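Local coordinates for uncharacterized HTH-type transcriptional regulator YydK (Bacillus subtilis subsp. subtilis, PDB 3BWG), which is uncharacterized but probably binds DNA as a transcription factor of the GntR family, through a helix-turn-helix domain joined to a UTRA domain, at residues T96-E101 with V129-G134; D103-T108 with I123-R128; L202-I207 with I221-E226. All coordinates share one frame; numbering follows the deposited sequence.

All three contacts lie in the six-stranded antiparallel sheet of the UTRA domain. Interactions 1 and 2 are two parts of one strand pair, 95-105 with 123-132. Their centres are about 18 Å apart, and they meet where Ile100 N probably bonds to Lys127 O. Along the chain, interaction 2 is nested inside the loop closed by interaction 1. Interaction 3 follows later, in the hairpin of strands 200-210 and 215-224. Its centre is about 14 Å from that of interaction 1 and about 19 Å from that of interaction 2. Strand 135-145 separates the two pairs. Strand pairs far apart in sequence are thus joined into one sheet, in a domain that in related regulators binds small effectors and may do so here.

Interaction 1 of 3, residues T96-E101 with V129-G134; sequences TSKVIE and VRYING
Thr96, Ser97 and Lys98 pair with Tyr131, Arg130 and Val129 in an antiparallel strand pair at one margin of the UTRA sheet. The strand axes run at 160°. Thr96-Tyr131 and Lys98-Val129 are hydrogen-bonded pairs, and in the first of them Tyr131 N lies 2.7 Å from Thr96 O. Ser97-Arg130 is the non-hydrogen-bonded pair between them, and its side chains supply a bond of their own. The Arg130 chain bends at chi3 (70°), which turns NE back toward the neighbouring strand. NE then donates to Ser97 OG, close to the guanidinium plane. On the same side chain, NH1 is held by a salt bridge to Glu91, so two different partners fix the guanidinium. Tyr131 lies on the other face of the sheet, between Thr96 and Lys98. Its side chain crosses that of Thr96 at about a right angle, with Thr96 OG1 3.8 Å from Tyr131 CB. The edge of the ring faces Thr96 O. Lys98 passes along the far end of the ring, where its CD is 3.8 Å from Tyr131 OH, and its amine leads away. Further on, a classic beta bulge sets both Ile100 and Glu101 against Lys127. Ile100 CG1 stands anti to the carbonyl carbon (chi1 -57°), and CD1 reaches back to touch Val129 CG2 at 3.5 Å.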
loop_
_atom_site.group_PDB
_atom_site.type_symbol
_atom_site.label_atom_id
_atom_site.label_comp_id
_atom_site.label_asym_id
_atom_site.label_seq_id
_atom_site.Cartn_x
_atom_site.Cartn_y
_atom_site.Cartn_z
ATOM N N THR B 96 4.994 5.779 21.818
ATOM C CA THR B 96 4.577 6.861 22.687
ATOM C C THR B 96 4.668 8.187 21.953
ATOM O O THR B 96 5.307 8.278 20.898
ATOM C CB THR B 96 5.368 6.888 24.032
ATOM O OG1 THR B 96 6.756 7.144 23.798
ATOM C CG2 THR B 96 5.200 5.552 24.783
ATOM N N SER B 97 4.020 9.199 22.528
ATOM C CA SER B 97 3.883 10.522 21.944
ATOM C C SER B 97 4.117 11.615 22.974
ATOM O O SER B 97 3.661 11.523 24.119
ATOM C CB SER B 97 2.485 10.720 21.321
ATOM O OG SER B 97 2.279 9.890 20.207
ATOM N N LYS B 98 4.827 12.643 22.530
ATOM C CA LYS B 98 4.955 13.915 23.205
ATOM C C LYS B 98 4.081 14.934 22.433
ATOM O O LYS B 98 4.316 15.178 21.259
ATOM C CB LYS B 98 6.427 14.323 23.156
ATOM C CG LYS B 98 6.823 15.566 23.909
ATOM C CD LYS B 98 8.354 15.683 23.857
ATOM C CE LYS B 98 8.859 17.125 23.921
ATOM N NZ LYS B 98 9.026 17.643 25.325
ATOM N N VAL B 99 3.066 15.493 23.088
ATOM C CA VAL B 99 2.206 16.463 22.447
ATOM C C VAL B 99 2.896 17.805 22.543
ATOM O O VAL B 99 3.180 18.268 23.626
ATOM C CB VAL B 99 0.793 16.548 23.100
ATOM C CG1 VAL B 99 -0.077 17.584 22.399
ATOM C CG2 VAL B 99 0.113 15.211 23.059
ATOM N N ILE B 100 3.153 18.421 21.404
ATOM C CA ILE B 100 3.760 19.724 21.368
ATOM C C ILE B 100 2.666 20.783 21.395
ATOM O O ILE B 100 2.791 21.763 22.127
ATOM C CB ILE B 100 4.680 19.895 20.148
ATOM C CG1 ILE B 100 5.741 18.806 20.145
ATOM C CG2 ILE B 100 5.376 21.286 20.188
ATOM C CD1 ILE B 100 6.331 18.563 18.808
ATOM N N GLU B 101 1.613 20.595 20.590
ATOM C CA GLU B 101 0.473 21.499 20.563
ATOM C C GLU B 101 -0.847 20.721 20.381
ATOM O O GLU B 101 -0.891 19.686 19.725
ATOM C CB GLU B 101 0.591 22.483 19.399
ATOM C CG GLU B 101 1.528 23.685 19.587
ATOM C CD GLU B 101 1.498 24.618 18.355
ATOM O OE1 GLU B 101 0.575 25.462 18.247
ATOM O OE2 GLU B 101 2.381 24.493 17.477
ATOM N N VAL B 129 5.550 14.628 18.449
ATOM C CA VAL B 129 6.657 13.771 18.085
ATOM C C VAL B 129 6.278 12.434 18.648
ATOM O O VAL B 129 5.771 12.332 19.790
ATOM C CB VAL B 129 8.016 14.267 18.659
ATOM C CG1 VAL B 129 9.216 13.330 18.260
ATOM C CG2 VAL B 129 8.280 15.716 18.213
ATOM N N ARG B 130 6.475 11.406 17.837
ATOM C CA ARG B 130 6.185 10.047 18.283
ATOM C C ARG B 130 7.468 9.220 18.400
ATOM O O ARG B 130 8.446 9.519 17.724
ATOM C CB ARG B 130 5.122 9.401 17.396
ATOM C CG ARG B 130 3.985 10.352 17.011
ATOM C CD ARG B 130 2.808 9.571 16.421
ATOM N NE ARG B 130 2.165 8.788 17.502
ATOM C CZ ARG B 130 1.310 7.789 17.291
ATOM N NH1 ARG B 130 0.979 7.455 16.039
ATOM N NH2 ARG B 130 0.760 7.146 18.329
ATOM N N TYR B 131 7.467 8.226 19.300
ATOM C CA TYR B 131 8.652 7.411 19.627
ATOM C C TYR B 131 8.362 5.901 19.595
ATOM O O TYR B 131 7.296 5.448 20.028
ATOM C CB TYR B 131 9.206 7.747 21.017
ATOM C CG TYR B 131 9.588 9.183 21.233
ATOM C CD1 TYR B 131 10.929 9.572 21.354
ATOM C CD2 TYR B 131 8.603 10.162 21.353
ATOM C CE1 TYR B 131 11.277 10.949 21.563
ATOM C CE2 TYR B 131 8.917 11.495 21.560
ATOM C CZ TYR B 131 10.228 11.896 21.646
ATOM O OH TYR B 131 10.448 13.247 21.833
ATOM N N ILE B 132 9.306 5.124 19.076
ATOM C CA ILE B 132 9.212 3.661 19.129
ATOM C C ILE B 132 10.394 3.192 19.892
ATOM O O ILE B 132 11.539 3.432 19.491
ATOM C CB ILE B 132 9.125 2.955 17.721
ATOM C CG1 ILE B 132 9.854 3.737 16.600
ATOM C CG2 ILE B 132 7.681 2.713 17.354
ATOM C CD1 ILE B 132 11.314 3.343 16.375
ATOM N N ASN B 133 10.114 2.594 21.048
ATOM C CA ASN B 133 11.145 2.137 21.983
ATOM C C ASN B 133 12.220 3.163 22.288
ATOM O O ASN B 133 13.404 2.907 22.070
ATOM C CB ASN B 133 11.768 0.822 21.489
ATOM C CG ASN B 133 10.866 -0.379 21.764
ATOM O OD1 ASN B 133 10.733 -0.823 22.919
ATOM N ND2 ASN B 133 10.223 -0.897 20.712
ATOM N N GLY B 134 11.796 4.336 22.767
ATOM C CA GLY B 134 12.735 5.359 23.267
ATOM C C GLY B 134 13.451 6.169 22.187
ATOM O O GLY B 134 14.193 7.113 22.492
#

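Interaction 2 of 3, residues D103-T108 with I123-R128; sequences DVRKPT and IYYVKR
Arg105 NH2, in a guanidinium stacked flat on the ring of Tyr125 across the contact, is gripped by two carboxylates, through Asp103 OD2 and Glu101 OE1. Asp103 takes the group side-on. Arg105 NE meets Asp103 OD1 at 2.9 Å, on the syn lone pair, and NH2 meets Asp103 OD2 at 3.0 Å, also on the syn side but somewhat out of the carboxylate plane. This fork fixes the rotation of the guanidinium about its chain. A bend at chi3 (-83°) lays the group over the ring. The two planes are 17° apart, and Arg105 CZ is 3.7 Å from the ring centroid, a cation-pi stack over the ring face, displaced toward CD2 of Tyr125. The aspartate and glutamate probably offset the positive charge that the ring faces. Tyr125 OH has a separate hold, a hydrogen bond to Glu141.

The backbone is antiparallel. Asp103 pairs with Tyr125 and Arg105 with Ile123 as hydrogen-bonded pairs. Tyr125 N to Asp103 O is 2.9 Å and nearly straight (171°), while the return bond from Asp103 N to Tyr125 O is longer, at 3.3 Å. On the reverse face of the sheet, Val104 CG2 touches Tyr124 CE2 at 3.6 Å. Beyond the pairs, Pro107 CB packs on Ile123 CG1 at 4.0 Å as the chain leaves the strand.

Thr108 is the N-cap of helix 109-114, its OG1 accepting from Ala111 N. On the side away from 95-105, strand 123-132 bonds to strand 135-145, where Tyr143 meets the ring of Tyr125 and the side chain of Ile123. Lys127 touches helix 187-193.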
loop_
_atom_site.group_PDB
_atom_site.type_symbol
_atom_site.label_atom_id
_atom_site.label_comp_id
_atom_site.label_asym_id
_atom_site.label_seq_id
_atom_site.Cartn_x
_atom_site.Cartn_y
_atom_site.Cartn_z
ATOM N N ASP B 103 -4.867 22.376 19.976
ATOM C CA ASP B 103 -5.805 23.459 20.192
ATOM C C ASP B 103 -6.896 23.445 19.123
ATOM O O ASP B 103 -6.901 22.589 18.244
ATOM C CB ASP B 103 -5.075 24.808 20.249
ATOM C CG ASP B 103 -4.424 25.180 18.944
ATOM O OD1 ASP B 103 -4.794 24.623 17.886
ATOM O OD2 ASP B 103 -3.538 26.049 18.962
ATOM N N VAL B 104 -7.836 24.378 19.245
ATOM C CA VAL B 104 -8.826 24.620 18.229
ATOM C C VAL B 104 -8.381 25.862 17.506
ATOM O O VAL B 104 -7.928 26.815 18.131
ATOM C CB VAL B 104 -10.224 24.835 18.817
ATOM C CG1 VAL B 104 -11.239 25.074 17.670
ATOM C CG2 VAL B 104 -10.599 23.647 19.667
ATOM N N ARG B 105 -8.556 25.845 16.184
ATOM C CA ARG B 105 -7.842 26.687 15.246
ATOM C C ARG B 105 -8.656 26.685 13.954
ATOM O O ARG B 105 -9.340 25.711 13.648
ATOM C CB ARG B 105 -6.527 25.939 14.995
ATOM C CG ARG B 105 -5.453 26.605 14.311
ATOM C CD ARG B 105 -4.255 25.680 14.306
ATOM N NE ARG B 105 -3.469 25.755 15.551
ATOM C CZ ARG B 105 -2.147 25.932 15.602
ATOM N NH1 ARG B 105 -1.429 26.045 14.474
ATOM N NH2 ARG B 105 -1.533 25.964 16.784
ATOM N N LYS B 106 -8.576 27.757 13.178
ATOM C CA LYS B 106 -8.986 27.702 11.782
ATOM C C LYS B 106 -7.947 26.894 10.954
ATOM O O LYS B 106 -6.760 26.882 11.286
ATOM C CB LYS B 106 -9.215 29.120 11.200
ATOM C CG LYS B 106 -10.207 29.950 11.980
ATOM C CD LYS B 106 -11.560 29.245 12.090
ATOM C CE LYS B 106 -12.556 30.124 12.801
ATOM N NZ LYS B 106 -13.821 29.363 13.041
ATOM N N PRO B 107 -8.408 26.193 9.895
ATOM C CA PRO B 107 -7.453 25.408 9.098
ATOM C C PRO B 107 -6.595 26.309 8.199
ATOM O O PRO B 107 -7.073 27.368 7.747
ATOM C CB PRO B 107 -8.369 24.545 8.194
ATOM C CG PRO B 107 -9.688 25.362 8.066
ATOM C CD PRO B 107 -9.809 26.079 9.411
ATOM N N THR B 108 -5.368 25.878 7.913
ATOM C CA THR B 108 -4.654 26.424 6.789
ATOM C C THR B 108 -5.472 26.196 5.487
ATOM O O THR B 108 -6.393 25.382 5.450
ATOM C CB THR B 108 -3.260 25.794 6.638
ATOM O OG1 THR B 108 -3.380 24.410 6.310
ATOM C CG2 THR B 108 -2.404 25.955 7.917
ATOM N N ILE B 123 -11.015 23.408 13.181
ATOM C CA ILE B 123 -10.372 22.097 13.211
ATOM C C ILE B 123 -9.697 21.955 14.572
ATOM O O ILE B 123 -9.400 22.992 15.187
ATOM C CB ILE B 123 -9.387 21.860 12.012
ATOM C CG1 ILE B 123 -8.312 22.955 11.860
ATOM C CG2 ILE B 123 -10.181 21.799 10.696
ATOM C CD1 ILE B 123 -6.959 22.675 12.532
ATOM N N TYR B 124 -9.516 20.712 15.051
ATOM C CA TYR B 124 -8.495 20.416 16.069
ATOM C C TYR B 124 -7.140 20.289 15.416
ATOM O O TYR B 124 -7.001 19.555 14.436
ATOM C CB TYR B 124 -8.748 19.100 16.778
ATOM C CG TYR B 124 -9.661 19.258 17.923
ATOM C CD1 TYR B 124 -10.998 18.853 17.834
ATOM C CD2 TYR B 124 -9.222 19.875 19.076
ATOM C CE1 TYR B 124 -11.856 19.020 18.901
ATOM C CE2 TYR B 124 -10.080 20.079 20.157
ATOM C CZ TYR B 124 -11.379 19.643 20.072
ATOM O OH TYR B 124 -12.211 19.844 21.147
ATOM N N TYR B 125 -6.136 20.968 15.974
ATOM C CA TYR B 125 -4.799 20.888 15.415
ATOM C C TYR B 125 -3.904 20.142 16.358
ATOM O O TYR B 125 -3.852 20.468 17.534
ATOM C CB TYR B 125 -4.241 22.298 15.190
ATOM C CG TYR B 125 -2.767 22.358 14.867
ATOM C CD1 TYR B 125 -2.318 22.080 13.574
ATOM C CD2 TYR B 125 -1.815 22.730 15.841
ATOM C CE1 TYR B 125 -0.992 22.129 13.265
ATOM C CE2 TYR B 125 -0.459 22.804 15.521
ATOM C CZ TYR B 125 -0.065 22.485 14.224
ATOM O OH TYR B 125 1.248 22.539 13.818
ATOM N N VAL B 126 -3.172 19.159 15.851
ATOM C CA VAL B 126 -2.211 18.483 16.711
ATOM C C VAL B 126 -0.799 18.441 16.154
ATOM O O VAL B 126 -0.594 18.276 14.946
ATOM C CB VAL B 126 -2.742 17.122 17.346
ATOM C CG1 VAL B 126 -4.179 16.835 16.995
ATOM C CG2 VAL B 126 -1.778 15.935 17.184
ATOM N N LYS B 127 0.164 18.721 17.020
ATOM C CA LYS B 127 1.553 18.690 16.646
ATOM C C LYS B 127 2.211 17.761 17.681
ATOM O O LYS B 127 2.085 17.999 18.898
ATOM C CB LYS B 127 2.145 20.097 16.702
ATOM C CG LYS B 127 3.616 20.134 16.273
ATOM C CD LYS B 127 4.358 21.437 16.631
ATOM C CE LYS B 127 4.067 22.517 15.589
ATOM N NZ LYS B 127 4.845 23.754 15.966
ATOM N N ARG B 128 2.856 16.686 17.216
ATOM C CA ARG B 128 3.440 15.729 18.140
ATOM C C ARG B 128 4.645 14.991 17.561
ATOM O O ARG B 128 4.782 14.805 16.330
ATOM C CB ARG B 128 2.367 14.764 18.693
ATOM C CG ARG B 128 1.891 13.668 17.766
ATOM C CD ARG B 128 0.703 12.915 18.329
ATOM N NE ARG B 128 0.137 12.093 17.260
ATOM C CZ ARG B 128 -0.641 11.029 17.422
ATOM N NH1 ARG B 128 -0.991 10.621 18.637
ATOM N NH2 ARG B 128 -1.065 10.378 16.347
#

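Interaction 3 of 3, residues L202-I207 with I221-E226; sequences LYIESI and ISYNYE. With EDO (1,2-ethanediol), chain I; EDO (1,2-ethanediol), chain H.
Tyr223, Leu202 and Ile221 have the most surface buried in this antiparallel hairpin contact of the UTRA sheet. Leu202 O accepts from Tyr223 N at 3.0 Å, and the same oxygen lies near the plane of the Tyr223 ring, at its edge. Tyr223 CG, anti to the carbonyl carbon (chi1 -64°) and beside its own backbone N, places the ring there. Ile221, two residues back on the same strand, puts CG2 over one face of the ring, 3.5 Å above its plane and toward the rim. From the neighbouring strand, Ile204 adds CD1, which is 3.7 Å from Tyr223 CE2. These side chains form an apolar patch on one face of the sheet.

Ile221 and Ile204 also form a hydrogen-bonded pair. Ile204 N to Ile221 O is 2.8 Å, and Ile221 N to Ile204 O is 2.9 Å. The other face carries Tyr203 beside Ser222, with Tyr203 CD1 3.6 Å from Ser222 OG.

Two 1,2-ethanediol molecules, probably from the crystallisation liquor, occupy polar positions here. O2 of one (chain I) accepts from Leu202 N at 2.7 Å and donates to Tyr223 O, bridging the strands. O1 of the other (chain H) is hydrogen-bonded to Ser222 OG at 2.7 Å.

Leu202 packs on Val182 of the second subunit, so this end of the hairpin reaches the dimer interface. Phe230 of strand 230-234 meets the Tyr223 ring edge-to-face. Strand 173-184 flanks strand 200-210, and strand 135-145 flanks 215-224, where Leu137 and Cys138 touch Tyr223.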
loop_
_atom_site.group_PDB
_atom_site.type_symbol
_atom_site.label_atom_id
_atom_site.label_comp_id
_atom_site.label_asym_id
_atom_site.label_seq_id
_atom_site.Cartn_x
_atom_site.Cartn_y
_atom_site.Cartn_z
ATOM N N LEU B 202 11.266 10.401 4.759
ATOM C CA LEU B 202 10.017 10.097 4.109
ATOM C C LEU B 202 8.962 11.017 4.707
ATOM O O LEU B 202 8.826 11.144 5.935
ATOM C CB LEU B 202 9.628 8.646 4.331
ATOM C CG LEU B 202 8.376 8.097 3.640
ATOM C CD1 LEU B 202 8.360 8.227 2.074
ATOM C CD2 LEU B 202 8.102 6.642 4.162
ATOM N N TYR B 203 8.280 11.698 3.804
ATOM C CA TYR B 203 7.307 12.681 4.153
ATOM C C TYR B 203 5.970 12.265 3.546
ATOM O O TYR B 203 5.813 12.194 2.336
ATOM C CB TYR B 203 7.758 14.064 3.636
ATOM C CG TYR B 203 6.660 15.082 3.752
ATOM C CD1 TYR B 203 6.120 15.379 5.008
ATOM C CD2 TYR B 203 6.116 15.711 2.626
ATOM C CE1 TYR B 203 5.062 16.276 5.151
ATOM C CE2 TYR B 203 5.060 16.640 2.763
ATOM C CZ TYR B 203 4.557 16.910 4.043
ATOM O OH TYR B 203 3.543 17.815 4.280
ATOM N N ILE B 204 5.006 11.959 4.396
ATOM C CA ILE B 204 3.705 11.444 3.926
ATOM C C ILE B 204 2.599 12.371 4.343
ATOM O O ILE B 204 2.546 12.766 5.527
ATOM C CB ILE B 204 3.411 10.021 4.538
ATOM C CG1 ILE B 204 4.603 9.082 4.299
ATOM C CG2 ILE B 204 1.999 9.422 4.044
ATOM C CD1 ILE B 204 4.385 7.694 4.766
ATOM N N GLU B 205 1.739 12.717 3.374
ATOM C CA GLU B 205 0.429 13.308 3.626
ATOM C C GLU B 205 -0.687 12.311 3.464
ATOM O O GLU B 205 -0.792 11.641 2.409
ATOM C CB GLU B 205 0.179 14.480 2.697
ATOM C CG GLU B 205 1.169 15.590 2.897
ATOM C CD GLU B 205 1.178 16.497 1.703
ATOM O OE1 GLU B 205 1.871 16.195 0.706
ATOM O OE2 GLU B 205 0.431 17.487 1.724
ATOM N N SER B 206 -1.524 12.207 4.504
ATOM C CA SER B 206 -2.623 11.279 4.499
ATOM C C SER B 206 -3.983 11.964 4.606
ATOM O O SER B 206 -4.168 12.892 5.390
ATOM C CB SER B 206 -2.497 10.282 5.653
ATOM O OG SER B 206 -1.221 9.674 5.643
ATOM N N ILE B 207 -4.951 11.466 3.862
ATOM C CA ILE B 207 -6.349 11.933 4.073
ATOM C C ILE B 207 -7.161 10.706 4.449
ATOM O O ILE B 207 -7.237 9.749 3.661
ATOM C CB ILE B 207 -6.956 12.641 2.849
ATOM C CG1 ILE B 207 -6.145 13.862 2.458
ATOM C CG2 ILE B 207 -8.354 13.145 3.130
ATOM C CD1 ILE B 207 -4.940 13.556 1.630
ATOM N N ILE B 221 3.382 14.048 7.940
ATOM C CA ILE B 221 4.336 13.343 8.790
ATOM C C ILE B 221 5.706 13.164 8.145
ATOM O O ILE B 221 5.828 12.804 6.968
ATOM C CB ILE B 221 3.793 11.997 9.188
ATOM C CG1 ILE B 221 2.363 12.152 9.765
ATOM C CG2 ILE B 221 4.767 11.312 10.226
ATOM C CD1 ILE B 221 1.723 10.886 10.301
ATOM N N SER B 222 6.736 13.463 8.921
ATOM C CA SER B 222 8.101 13.180 8.530
ATOM C C SER B 222 8.646 12.103 9.463
ATOM O O SER B 222 8.656 12.292 10.675
ATOM C CB SER B 222 8.957 14.453 8.649
ATOM O OG SER B 222 8.511 15.413 7.717
ATOM N N TYR B 223 9.131 11.008 8.889
ATOM C CA TYR B 223 9.711 9.933 9.661
ATOM C C TYR B 223 11.238 10.000 9.809
ATOM O O TYR B 223 11.952 10.515 8.924
ATOM C CB TYR B 223 9.283 8.583 9.062
ATOM C CG TYR B 223 7.777 8.325 9.144
ATOM C CD1 TYR B 223 7.243 7.673 10.245
ATOM C CD2 TYR B 223 6.903 8.724 8.118
ATOM C CE1 TYR B 223 5.849 7.440 10.351
ATOM C CE2 TYR B 223 5.499 8.486 8.197
ATOM C CZ TYR B 223 4.995 7.818 9.323
ATOM O OH TYR B 223 3.642 7.558 9.478
ATOM N N ASN B 224 11.727 9.447 10.916
ATOM C CA ASN B 224 13.148 9.203 11.108
ATOM C C ASN B 224 13.626 8.033 10.231
ATOM O O ASN B 224 13.271 6.869 10.495
ATOM C CB ASN B 224 13.362 8.927 12.611
ATOM C CG ASN B 224 14.783 8.637 12.984
ATOM O OD1 ASN B 224 15.609 8.210 12.158
ATOM N ND2 ASN B 224 15.086 8.840 14.264
ATOM N N TYR B 225 14.423 8.332 9.194
ATOM C CA TYR B 225 14.913 7.321 8.257
ATOM C C TYR B 225 15.722 6.186 8.905
ATOM O O TYR B 225 15.830 5.097 8.340
ATOM C CB TYR B 225 15.712 7.973 7.099
ATOM C CG TYR B 225 17.145 8.305 7.419
ATOM C CD1 TYR B 225 18.176 7.503 6.962
ATOM C CD2 TYR B 225 17.465 9.422 8.185
ATOM C CE1 TYR B 225 19.520 7.796 7.256
ATOM C CE2 TYR B 225 18.808 9.737 8.511
ATOM C CZ TYR B 225 19.816 8.919 8.025
ATOM O OH TYR B 225 21.113 9.217 8.294
ATOM N N GLU B 226 16.258 6.427 10.094
ATOM C CA GLU B 226 17.037 5.395 10.786
ATOM C C GLU B 226 16.203 4.485 11.669
ATOM O O GLU B 226 16.740 3.536 12.217
ATOM C CB GLU B 226 18.128 5.999 11.708
ATOM C CG GLU B 226 18.913 7.122 11.176
ATOM C CD GLU B 226 20.161 7.374 12.047
ATOM O OE1 GLU B 226 20.026 7.682 13.266
ATOM O OE2 GLU B 226 21.269 7.213 11.497
HETATM C C1 EDO I . 12.252 6.723 6.605
HETATM O O1 EDO I . 11.326 5.740 6.957
HETATM C C2 EDO I . 11.630 8.014 7.057
HETATM O O2 EDO I . 12.537 8.994 6.641
HETATM C C1 EDO H . 5.490 16.914 9.150
HETATM O O1 EDO H . 6.819 17.202 8.728
HETATM C C2 EDO H . 4.994 18.111 9.925
HETATM O O2 EDO H . 4.721 19.144 8.970
#